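Local coordinates for protein flagellin hook IN motif family (Aeromonas hydrophila subsp. hydrophila, PDB 6XI1) that probably forms part of the extender region of a bacterial RTX adhesin, a string of calcium-binding beta-sandwich repeats that carries the adhesive end toward its target, at residues 154-159 against 167-172; 76-79 against 85-88. All coordinates share one frame; numbering follows the deposited sequence.

Interaction 1. Residues 154-159 against 167-172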
loop_
_atom_site.group_PDB
_atom_site.type_symbol
_atom_site.label_atom_id
_atom_site.label_comp_id
_atom_site.label_asym_id
_atom_site.label_seq_id
_atom_site.Cartn_x
_atom_site.Cartn_y
_atom_site.Cartn_z
ATOM N N GLY A 154 -16.502 -8.966 -18.295
ATOM C CA GLY A 154 -16.931 -8.254 -19.511
ATOM C C GLY A 154 -17.423 -9.258 -20.524
ATOM O O GLY A 154 -17.298 -10.470 -20.281
ATOM N N THR A 155 -17.957 -8.763 -21.631
ATOM C CA THR A 155 -18.564 -9.577 -22.692
ATOM C C THR A 155 -17.969 -9.128 -24.025
ATOM O O THR A 155 -18.080 -7.935 -24.362
ATOM C CB THR A 155 -20.092 -9.531 -22.654
ATOM O OG1 THR A 155 -20.489 -9.978 -21.352
ATOM C CG2 THR A 155 -20.743 -10.441 -23.677
ATOM N N LEU A 156 -17.370 -10.077 -24.723
ATOM C CA LEU A 156 -17.016 -9.965 -26.148
ATOM C C LEU A 156 -18.160 -10.548 -26.970
ATOM O O LEU A 156 -18.907 -11.408 -26.479
ATOM C CB LEU A 156 -15.739 -10.719 -26.444
ATOM C CG LEU A 156 -14.488 -10.101 -25.810
ATOM C CD1 LEU A 156 -13.298 -11.006 -26.078
ATOM C CD2 LEU A 156 -14.218 -8.732 -26.415
ATOM N N SER A 157 -18.273 -10.116 -28.192
ATOM C CA SER A 157 -19.249 -10.745 -29.101
ATOM C C SER A 157 -18.500 -11.004 -30.400
ATOM O O SER A 157 -17.452 -10.362 -30.674
ATOM C CB SER A 157 -20.499 -9.913 -29.270
ATOM O OG SER A 157 -20.146 -8.722 -29.919
ATOM N N VAL A 158 -18.958 -12.003 -31.110
ATOM C CA VAL A 158 -18.265 -12.461 -32.341
ATOM C C VAL A 158 -19.325 -12.702 -33.418
ATOM O O VAL A 158 -20.321 -13.354 -33.116
ATOM C CB VAL A 158 -17.413 -13.695 -32.039
ATOM C CG1 VAL A 158 -18.188 -14.803 -31.330
ATOM C CG2 VAL A 158 -16.733 -14.175 -33.286
ATOM N N THR A 159 -19.017 -12.248 -34.625
ATOM C CA THR A 159 -19.693 -12.627 -35.877
ATOM C C THR A 159 -18.675 -13.348 -36.741
ATOM O O THR A 159 -17.502 -13.001 -36.694
ATOM C CB THR A 159 -20.312 -11.381 -36.528
ATOM O OG1 THR A 159 -19.318 -10.462 -36.976
ATOM C CG2 THR A 159 -21.239 -10.656 -35.577
ATOM N N ALA A 167 -19.273 -18.745 -35.244
ATOM C CA ALA A 167 -19.539 -17.430 -34.597
ATOM C C ALA A 167 -19.659 -17.679 -33.092
ATOM O O ALA A 167 -20.738 -17.450 -32.510
ATOM C CB ALA A 167 -20.774 -16.730 -35.176
ATOM N N LYS A 168 -18.585 -18.224 -32.488
ATOM C CA LYS A 168 -18.583 -18.636 -31.076
ATOM C C LYS A 168 -17.122 -18.563 -30.626
ATOM O O LYS A 168 -16.236 -18.662 -31.510
ATOM C CB LYS A 168 -18.952 -20.116 -30.872
ATOM C CG LYS A 168 -20.324 -20.571 -31.323
ATOM C CD LYS A 168 -20.683 -21.916 -30.704
ATOM C CE LYS A 168 -20.570 -23.106 -31.628
ATOM N NZ LYS A 168 -21.907 -23.562 -32.091
ATOM N N PHE A 169 -16.910 -18.373 -29.336
ATOM C CA PHE A 169 -15.547 -18.468 -28.767
ATOM C C PHE A 169 -15.248 -19.939 -28.484
ATOM O O PHE A 169 -16.183 -20.692 -28.106
ATOM C CB PHE A 169 -15.409 -17.596 -27.526
ATOM C CG PHE A 169 -15.451 -16.136 -27.857
ATOM C CD1 PHE A 169 -14.310 -15.478 -28.293
ATOM C CD2 PHE A 169 -16.664 -15.473 -27.902
ATOM C CE1 PHE A 169 -14.373 -14.129 -28.619
ATOM C CE2 PHE A 169 -16.725 -14.137 -28.254
ATOM C CZ PHE A 169 -15.571 -13.477 -28.626
ATOM N N LEU A 170 -13.964 -20.299 -28.536
ATOM C CA LEU A 170 -13.454 -21.515 -27.874
ATOM C C LEU A 170 -13.475 -21.218 -26.394
ATOM O O LEU A 170 -12.778 -20.233 -25.951
ATOM C CB LEU A 170 -12.056 -21.850 -28.383
ATOM C CG LEU A 170 -11.997 -22.180 -29.869
ATOM C CD1 LEU A 170 -10.553 -22.418 -30.317
ATOM C CD2 LEU A 170 -12.902 -23.371 -30.193
ATOM N N ALA A 171 -14.270 -21.965 -25.636
ATOM C CA ALA A 171 -14.391 -21.732 -24.190
ATOM C C ALA A 171 -13.081 -22.166 -23.523
ATOM O O ALA A 171 -12.524 -23.224 -23.919
ATOM C CB ALA A 171 -15.567 -22.460 -23.617
ATOM N N GLY A 172 -12.623 -21.428 -22.520
ATOM C CA GLY A 172 -11.411 -21.825 -21.773
ATOM C C GLY A 172 -10.568 -20.635 -21.396
ATOM O O GLY A 172 -11.081 -19.530 -21.326
#
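The side-chain contacts of F169 with two residues of strand 154-159, L156 and V158, are apolar, and no hydrogen bond joins the two segments. The far end of the phenyl ring does most of the touching. Its CZ meets CB of L156 at 3.5 Å, the two side chains crossing at about a right angle, while CE2 lies 3.5 Å from CG1 of V158, whose side chain slides past the ring in the opposite direction. CG of F169 stands anti to its carbonyl carbon, and this chi1 of -69° brings the end of the ring up to L156 and V158. The carbonyl O of S157 lies at the ring's edge, near its plane, 4.2 Å from CZ of F169.

Contacts between side chains and backbone form a second group. CG1 of V158 also rests 3.6 Å from N of K168, and CB of A167 lies 4.0 Å from O of V158.

Beyond the segments, I133 touches both V158 and F169, and I186 touches both L156 and F169. From the loop between strands 149-159 and 172-176, F169 thus joins L156, I133 and I186 in an apolar cluster of this cadherin-like beta-sandwich repeat.

Interaction 2. Residues 76-79 against 85-88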
loop_
_atom_site.group_PDB
_atom_site.type_symbol
_atom_site.label_atom_id
_atom_site.label_comp_id
_atom_site.label_asym_id
_atom_site.label_seq_id
_atom_site.Cartn_x
_atom_site.Cartn_y
_atom_site.Cartn_z
ATOM N N GLY A 76 -25.429 -19.369 -58.833
ATOM C CA GLY A 76 -24.799 -18.903 -60.083
ATOM C C GLY A 76 -25.752 -19.072 -61.255
ATOM O O GLY A 76 -26.898 -19.549 -61.064
ATOM N N SER A 77 -25.291 -18.716 -62.444
ATOM C CA SER A 77 -26.068 -18.914 -63.690
ATOM C C SER A 77 -25.087 -19.359 -64.771
ATOM O O SER A 77 -23.864 -19.073 -64.638
ATOM C CB SER A 77 -26.816 -17.677 -64.056
ATOM O OG SER A 77 -25.921 -16.601 -64.304
ATOM N N LEU A 78 -25.579 -20.106 -65.755
ATOM C CA LEU A 78 -24.742 -20.538 -66.893
ATOM C C LEU A 78 -25.429 -20.126 -68.199
ATOM O O LEU A 78 -26.638 -20.338 -68.302
ATOM C CB LEU A 78 -24.553 -22.048 -66.771
ATOM C CG LEU A 78 -23.691 -22.679 -67.856
ATOM C CD1 LEU A 78 -22.853 -23.788 -67.284
ATOM C CD2 LEU A 78 -24.558 -23.190 -69.009
ATOM N N THR A 79 -24.700 -19.477 -69.108
ATOM C CA THR A 79 -25.170 -19.200 -70.496
ATOM C C THR A 79 -24.329 -20.033 -71.466
ATOM O O THR A 79 -23.173 -20.310 -71.154
ATOM C CB THR A 79 -25.127 -17.710 -70.831
ATOM O OG1 THR A 79 -23.756 -17.351 -70.926
ATOM C CG2 THR A 79 -25.796 -16.820 -69.815
ATOM N N ALA A 85 -20.029 -22.804 -76.314
ATOM C CA ALA A 85 -19.160 -22.112 -75.340
ATOM C C ALA A 85 -20.040 -21.651 -74.177
ATOM O O ALA A 85 -20.817 -20.708 -74.399
ATOM C CB ALA A 85 -18.424 -20.958 -75.955
ATOM N N TRP A 86 -19.882 -22.283 -73.007
ATOM C CA TRP A 86 -20.639 -21.953 -71.770
ATOM C C TRP A 86 -19.763 -21.151 -70.802
ATOM O O TRP A 86 -18.518 -21.296 -70.785
ATOM C CB TRP A 86 -21.263 -23.185 -71.086
ATOM C CG TRP A 86 -20.314 -24.254 -70.657
ATOM C CD1 TRP A 86 -20.082 -25.426 -71.292
ATOM C CD2 TRP A 86 -19.528 -24.293 -69.445
ATOM N NE1 TRP A 86 -19.167 -26.174 -70.614
ATOM C CE2 TRP A 86 -18.816 -25.511 -69.463
ATOM C CE3 TRP A 86 -19.372 -23.431 -68.354
ATOM C CZ2 TRP A 86 -17.944 -25.883 -68.442
ATOM C CZ3 TRP A 86 -18.491 -23.788 -67.355
ATOM C CH2 TRP A 86 -17.790 -24.987 -67.398
ATOM N N THR A 87 -20.438 -20.255 -70.095
ATOM C CA THR A 87 -19.865 -19.367 -69.064
ATOM C C THR A 87 -20.724 -19.539 -67.814
ATOM O O THR A 87 -21.930 -19.321 -67.898
ATOM C CB THR A 87 -19.840 -17.911 -69.537
ATOM O OG1 THR A 87 -19.148 -17.945 -70.787
ATOM C CG2 THR A 87 -19.176 -16.963 -68.556
ATOM N N TYR A 88 -20.087 -19.896 -66.706
ATOM C CA TYR A 88 -20.718 -19.855 -65.363
ATOM C C TYR A 88 -20.265 -18.572 -64.660
ATOM O O TYR A 88 -19.049 -18.259 -64.692
ATOM C CB TYR A 88 -20.353 -21.101 -64.564
ATOM C CG TYR A 88 -20.805 -21.035 -63.132
ATOM C CD1 TYR A 88 -22.074 -21.472 -62.764
ATOM C CD2 TYR A 88 -19.974 -20.520 -62.153
ATOM C CE1 TYR A 88 -22.486 -21.443 -61.438
ATOM C CE2 TYR A 88 -20.398 -20.444 -60.832
ATOM C CZ TYR A 88 -21.642 -20.932 -60.469
ATOM O OH TYR A 88 -22.055 -20.894 -59.157
#
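The carbonyl O of T79 is gripped from the facing strand by two donors of unequal strength. N of T87 gives the stronger bond, 2.9 Å to O of T79, and this donor N lies nearly in line with the C=O bond of T79; CA of W86 adds a CA-H...O contact to the same oxygen at 3.1 Å. The return bond runs 3.0 Å from N of T79 to O of T87, with the donor tilted 17° from the carbonyl plane. O of T87 likewise has a second, CA-H partner, CA of L78. These bonds make T79 and T87 an antiparallel hydrogen-bonded pair, flanked by L78 and Y88 as a non-hydrogen-bonded pair, where CA of Y88 approaches O of S77.

On the face carrying L78 and Y88, the contact is largely apolar. CG of L78 is anti to the backbone N (chi1 -179°), and its CD1 reaches CE3 of the W86 indole at 3.7 Å, approaching the ring obliquely. V120 of strand 117-125 touches both side chains. At the other end, the Y88 ring runs alongside the backbone of G76 and S77; G76 has no side chain, and its CA packs 3.5 Å from OH of Y88. E106 OE1 hydrogen-bonds both the Y88 hydroxyl and N of G76, while W86 NE1 bonds to O of S30. Directional backbone bonds thus fix the hairpin register, and the aromatic residues bury apolar surface while their polar atoms are satisfied by S30 of strand 26-36 and E106 of strand 103-111.

Interactions 1 and 2 illustrate how a tandem-repeat protein uses one sheet plan in successive domains. Interaction 2 comes first along the chain, in the first cadherin-like repeat (strands 26-36 to 117-125), and interaction 1 follows in the second (strands 132-142 to 223-231). Their centres are 41 Å apart and their nearest atoms about 24 Å; they do not touch, and they lie in different seven-stranded sheets. The two repeats nevertheless have the same strand order: strands 77-80 and 85-91 correspond to 183-186 and 191-197, and strand 149-159 to 43-53. One contact pairs neighbouring hairpin strands; the other packs a loop against a strand. Calcium sites lie between the repeats, consistent with calcium holding the adhesin extended.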